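Putative agmatinase (Clostridium difficile, PDB 3LHL) probably hydrolyses agmatine to putrescine and urea as a manganese-dependent agmatinase of the arginase family. Local coordinates at residues A[126-129]-A[133-136]; A[143-148]-A[172-177]. All coordinates share one frame; numbering follows the deposited sequence.

Contact 1 of 2, residues A[126-129]-A[133-136]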
# COMPACT_ATOMS: atom_id res chain seq x y z
N LEU A 126 -12.40 -7.08 -3.96
CA LEU A 126 -13.40 -6.61 -4.91
C LEU A 126 -14.85 -6.79 -4.48
O LEU A 126 -15.76 -6.30 -5.14
CB LEU A 126 -13.17 -7.28 -6.27
CG LEU A 126 -11.99 -6.76 -7.09
CD1 LEU A 126 -11.88 -7.54 -8.39
CD2 LEU A 126 -12.20 -5.27 -7.39
N ARG A 127 -15.10 -7.48 -3.37
CA ARG A 127 -16.48 -7.66 -2.97
C ARG A 127 -17.14 -6.33 -2.62
O ARG A 127 -16.49 -5.40 -2.13
CB ARG A 127 -16.59 -8.65 -1.80
CG ARG A 127 -16.06 -8.18 -0.47
CD ARG A 127 -16.03 -9.37 0.48
NE ARG A 127 -15.10 -10.39 -0.01
CZ ARG A 127 -15.08 -11.66 0.39
NH1 ARG A 127 -15.94 -12.09 1.30
NH2 ARG A 127 -14.18 -12.49 -0.12
N GLU A 128 -18.44 -6.24 -2.90
CA GLU A 128 -19.22 -5.03 -2.67
C GLU A 128 -19.35 -4.70 -1.18
O GLU A 128 -19.30 -3.54 -0.79
CB GLU A 128 -20.61 -5.21 -3.30
CG GLU A 128 -21.54 -4.00 -3.20
CD GLU A 128 -20.96 -2.73 -3.81
OE1 GLU A 128 -20.21 -2.82 -4.80
OE2 GLU A 128 -21.28 -1.63 -3.31
N GLU A 129 -19.52 -5.73 -0.35
CA GLU A 129 -19.64 -5.52 1.09
C GLU A 129 -18.95 -6.63 1.86
O GLU A 129 -18.65 -7.69 1.33
CB GLU A 129 -21.11 -5.51 1.53
CG GLU A 129 -21.97 -4.39 1.00
CD GLU A 129 -23.30 -4.31 1.74
OE1 GLU A 129 -23.82 -5.38 2.14
OE2 GLU A 129 -23.83 -3.20 1.92
N SER A 133 -20.93 -4.00 5.56
CA SER A 133 -20.46 -2.63 5.32
C SER A 133 -19.84 -2.49 3.93
O SER A 133 -19.07 -3.34 3.49
CB SER A 133 -19.42 -2.23 6.38
OG SER A 133 -19.95 -2.32 7.69
N LYS A 134 -20.19 -1.40 3.25
CA LYS A 134 -19.65 -1.13 1.93
C LYS A 134 -18.21 -0.68 2.06
O LYS A 134 -17.40 -0.85 1.15
CB LYS A 134 -20.46 -0.04 1.23
CG LYS A 134 -21.86 -0.48 0.81
CD LYS A 134 -22.62 0.66 0.14
CE LYS A 134 -24.08 0.26 -0.10
NZ LYS A 134 -24.91 1.39 -0.61
N ASN A 135 -17.89 -0.08 3.21
CA ASN A 135 -16.54 0.40 3.46
C ASN A 135 -15.85 -0.53 4.43
O ASN A 135 -16.08 -0.48 5.64
CB ASN A 135 -16.59 1.83 4.01
CG ASN A 135 -17.17 2.81 3.01
OD1 ASN A 135 -16.71 2.89 1.87
ND2 ASN A 135 -18.18 3.57 3.43
N SER A 136 -15.00 -1.38 3.88
CA SER A 136 -14.25 -2.37 4.64
C SER A 136 -12.90 -2.57 3.98
O SER A 136 -12.68 -2.15 2.84
CB SER A 136 -15.02 -3.69 4.65
OG SER A 136 -14.21 -4.78 5.05
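Glu-129 and Lys-134 bring their CA atoms to within 4.5 Å as the chain doubles back on itself, the closest pair of CA atoms across residues 126-129 and 133-136, and no hydrogen bond crosses the gap. Both segments are irregular and belong to the long loop that follows strand 115-120 in the arginase fold, just beyond the manganese ligands Asp-121, His-123 and Asp-125. The shortest atom-to-atom approach is a CA-H...O contact: CA of Glu-129 lies 3.3 Å from O of Ser-133, with 130° at the hydrogen, a bent and modest interaction. The same carbonyl also lies against the start of the Glu-129 side chain, 3.6 Å from its CB. A second backbone touch sets Glu-128 O 3.7 Å from Lys-134 CA.

Further out, the extended side chains of Glu-129 and Lys-134 meet at an oblique angle. In each, CG stands anti to the carbonyl carbon (chi1 -64° in Glu-129, -71° in Lys-134), which sets methylene beside methylene, the two CG atoms 3.9 Å apart. The charged ends do not pair: Glu-129 OE2 is 5.4 Å from Lys-134 NZ, a separation at which any attraction is probably weak. Glu-128 turns its carboxylate to helix 140-148 instead, with OE2 in a salt bridge to Arg-143 and OE1 in another to Lys-142. The 204 Å² buried in total comes almost entirely from exposed or partly exposed residues, as suits a surface loop. Across this contact, the Glu-129 carboxylate meets the aliphatic part of the lysine, its OE2 resting 3.5 Å from CG of Lys-134.

Contact 2 of 2, residues A[143-148]-A[172-177]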
# COMPACT_ATOMS: atom_id res chain seq x y z
N ARG A 143 -14.39 -0.13 -4.13
CA ARG A 143 -14.69 1.28 -3.89
C ARG A 143 -13.89 2.14 -4.86
O ARG A 143 -14.42 3.10 -5.43
CB ARG A 143 -14.35 1.68 -2.46
CG ARG A 143 -15.29 1.12 -1.43
CD ARG A 143 -16.73 1.49 -1.78
NE ARG A 143 -17.60 0.37 -1.48
CZ ARG A 143 -18.35 -0.26 -2.37
NH1 ARG A 143 -18.36 0.12 -3.64
NH2 ARG A 143 -19.08 -1.30 -1.99
N ILE A 144 -12.62 1.80 -5.03
CA ILE A 144 -11.76 2.55 -5.93
C ILE A 144 -12.18 2.37 -7.38
O ILE A 144 -12.11 3.31 -8.17
CB ILE A 144 -10.29 2.13 -5.76
CG1 ILE A 144 -9.79 2.60 -4.38
CG2 ILE A 144 -9.44 2.69 -6.90
CD1 ILE A 144 -8.36 2.21 -4.04
N TRP A 145 -12.64 1.18 -7.74
CA TRP A 145 -13.09 0.95 -9.11
C TRP A 145 -14.31 1.82 -9.41
O TRP A 145 -14.49 2.28 -10.54
CB TRP A 145 -13.46 -0.52 -9.32
CG TRP A 145 -14.00 -0.78 -10.69
CD1 TRP A 145 -13.28 -0.92 -11.84
CD2 TRP A 145 -15.38 -0.87 -11.06
NE1 TRP A 145 -14.13 -1.09 -12.91
CE2 TRP A 145 -15.42 -1.07 -12.46
CE3 TRP A 145 -16.58 -0.81 -10.34
CZ2 TRP A 145 -16.63 -1.20 -13.16
CZ3 TRP A 145 -17.78 -0.94 -11.04
CH2 TRP A 145 -17.80 -1.13 -12.44
N ASP A 146 -15.14 2.05 -8.40
CA ASP A 146 -16.32 2.90 -8.58
C ASP A 146 -15.87 4.31 -8.94
O ASP A 146 -16.64 5.09 -9.51
CB ASP A 146 -17.17 2.97 -7.30
CG ASP A 146 -17.99 1.72 -7.08
OD1 ASP A 146 -18.35 1.05 -8.08
OD2 ASP A 146 -18.30 1.41 -5.92
N ILE A 147 -14.63 4.65 -8.61
CA ILE A 147 -14.11 5.98 -8.91
C ILE A 147 -13.40 6.09 -10.26
O ILE A 147 -13.61 7.05 -10.99
CB ILE A 147 -13.15 6.46 -7.81
CG1 ILE A 147 -13.88 6.53 -6.47
CG2 ILE A 147 -12.58 7.82 -8.17
CD1 ILE A 147 -12.98 6.90 -5.30
N VAL A 148 -12.56 5.10 -10.59
CA VAL A 148 -11.80 5.14 -11.84
C VAL A 148 -12.34 4.31 -12.99
O VAL A 148 -12.05 4.60 -14.15
CB VAL A 148 -10.33 4.71 -11.60
CG1 VAL A 148 -9.68 5.64 -10.58
CG2 VAL A 148 -10.28 3.26 -11.14
N GLU A 172 -15.29 -10.23 -16.62
CA GLU A 172 -15.86 -8.92 -16.90
C GLU A 172 -14.79 -7.87 -17.19
O GLU A 172 -15.10 -6.75 -17.59
CB GLU A 172 -16.74 -8.48 -15.72
CG GLU A 172 -17.90 -9.42 -15.46
CD GLU A 172 -18.82 -8.92 -14.35
OE1 GLU A 172 -19.33 -7.79 -14.46
OE2 GLU A 172 -19.03 -9.67 -13.37
N LYS A 173 -13.53 -8.23 -16.97
CA LYS A 173 -12.40 -7.35 -17.24
C LYS A 173 -12.48 -5.94 -16.66
O LYS A 173 -12.06 -4.97 -17.29
CB LYS A 173 -12.19 -7.24 -18.76
CG LYS A 173 -12.19 -8.57 -19.49
CD LYS A 173 -11.83 -8.41 -20.95
CE LYS A 173 -11.82 -9.75 -21.68
NZ LYS A 173 -11.36 -9.61 -23.10
N HIS A 174 -13.00 -5.81 -15.44
CA HIS A 174 -13.10 -4.50 -14.83
C HIS A 174 -11.76 -4.04 -14.25
O HIS A 174 -11.56 -2.87 -13.96
CB HIS A 174 -14.19 -4.51 -13.75
CG HIS A 174 -15.58 -4.64 -14.30
ND1 HIS A 174 -16.12 -3.70 -15.15
CD2 HIS A 174 -16.52 -5.59 -14.13
CE1 HIS A 174 -17.35 -4.07 -15.48
NE2 HIS A 174 -17.61 -5.21 -14.88
N THR A 175 -10.83 -4.99 -14.10
CA THR A 175 -9.50 -4.68 -13.60
C THR A 175 -8.54 -5.68 -14.21
O THR A 175 -8.96 -6.72 -14.72
CB THR A 175 -9.37 -4.85 -12.06
OG1 THR A 175 -9.28 -6.24 -11.74
CG2 THR A 175 -10.57 -4.24 -11.33
N TYR A 176 -7.25 -5.37 -14.18
CA TYR A 176 -6.26 -6.30 -14.68
C TYR A 176 -5.81 -7.05 -13.43
O TYR A 176 -5.53 -6.43 -12.40
CB TYR A 176 -5.05 -5.58 -15.28
CG TYR A 176 -3.90 -6.53 -15.48
CD1 TYR A 176 -3.84 -7.37 -16.59
CD2 TYR A 176 -2.89 -6.65 -14.51
CE1 TYR A 176 -2.83 -8.31 -16.74
CE2 TYR A 176 -1.87 -7.59 -14.65
CZ TYR A 176 -1.85 -8.41 -15.77
OH TYR A 176 -0.84 -9.34 -15.91
N MSE A 177 -5.73 -8.37 -13.51
CA MSE A 177 -5.33 -9.14 -12.35
C MSE A 177 -4.42 -10.31 -12.66
O MSE A 177 -4.73 -11.14 -13.50
CB MSE A 177 -6.58 -9.67 -11.63
CG MSE A 177 -6.27 -10.52 -10.41
SE MSE A 177 -7.87 -11.25 -9.59
CE MSE A 177 -8.54 -9.63 -8.76
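Trp-145 and His-174 make nearly all of this contact, with Thr-175 a minor third. Trp-145 turns the edge of its six-membered ring toward the face of the imidazole: the centroids are 4.7 Å apart and the planes stand at 67°, a T-shaped arrangement. The closest atoms are CZ2 of Trp-145 and ND1 of His-174, 3.2 Å apart, while CH2 lies over the imidazole face, offset toward its rim. The indole reaches across because its CG is anti to the backbone N (chi1 177°), and its pyrrole side then lies along the base of the histidine, with NE1 of Trp-145 3.5 Å from CB of His-174.

The opposite imidazole face is covered by the carbonyl O of Glu-172, 3.8 Å above the ring centre, which leaves His-174 between a peptide oxygen and an indole. Its rotation is further fixed at both nitrogens. NE2 of His-174 donates to OE1 of Glu-172 at 3.1 Å; the oxygen lies nearly in the imidazole plane, but the nitrogen meets it from 44° out of the carboxylate plane. ND1 is hydrogen-bonded to OD1 of Asp-150, an oxygen that also takes the NE1 hydrogen of Trp-145.

In the parallel alpha/beta fold of the arginase family, the arrangement joins helix 140-148 to the turn that leads from helix 163-170 into 176-179, one of the two outermost strands of the sheet. Lys-173, with positive phi, marks the exit from that preceding helix. Phe-168 on helix 163-170 adds its ring to both aromatics, edge-to-face with Trp-145. Thr-175, buried where the chain heads into the strand, offers its methyl obliquely to the indole, CG2 lying 4.3 Å from CD1 of Trp-145, while its OG1 is hydrogen-bonded to Gln-155 on the neighbouring strand 153-158.

In the fold
From the N terminus, the chain reaches the end of strand 115-120, passes manganese ligands Asp-121, His-123 and Asp-125, and enters contact 1, which closes a short loop with three residues between its segments. Contact 2 opens afterwards on helix 140-148 and closes a longer excursion through strand 153-158 and helix 163-170, ending at edge strand 176-179. The two are therefore in series, neither nested nor crossed, with centres about 14 Å apart. Arg-143 joins them: besides its salt bridge to the loop, its NE probably hydrogen-bonds Lys-134 O. A second junction is packing of Leu-126 against Met-177, modelled as selenomethionine, linking the loop to the edge strand.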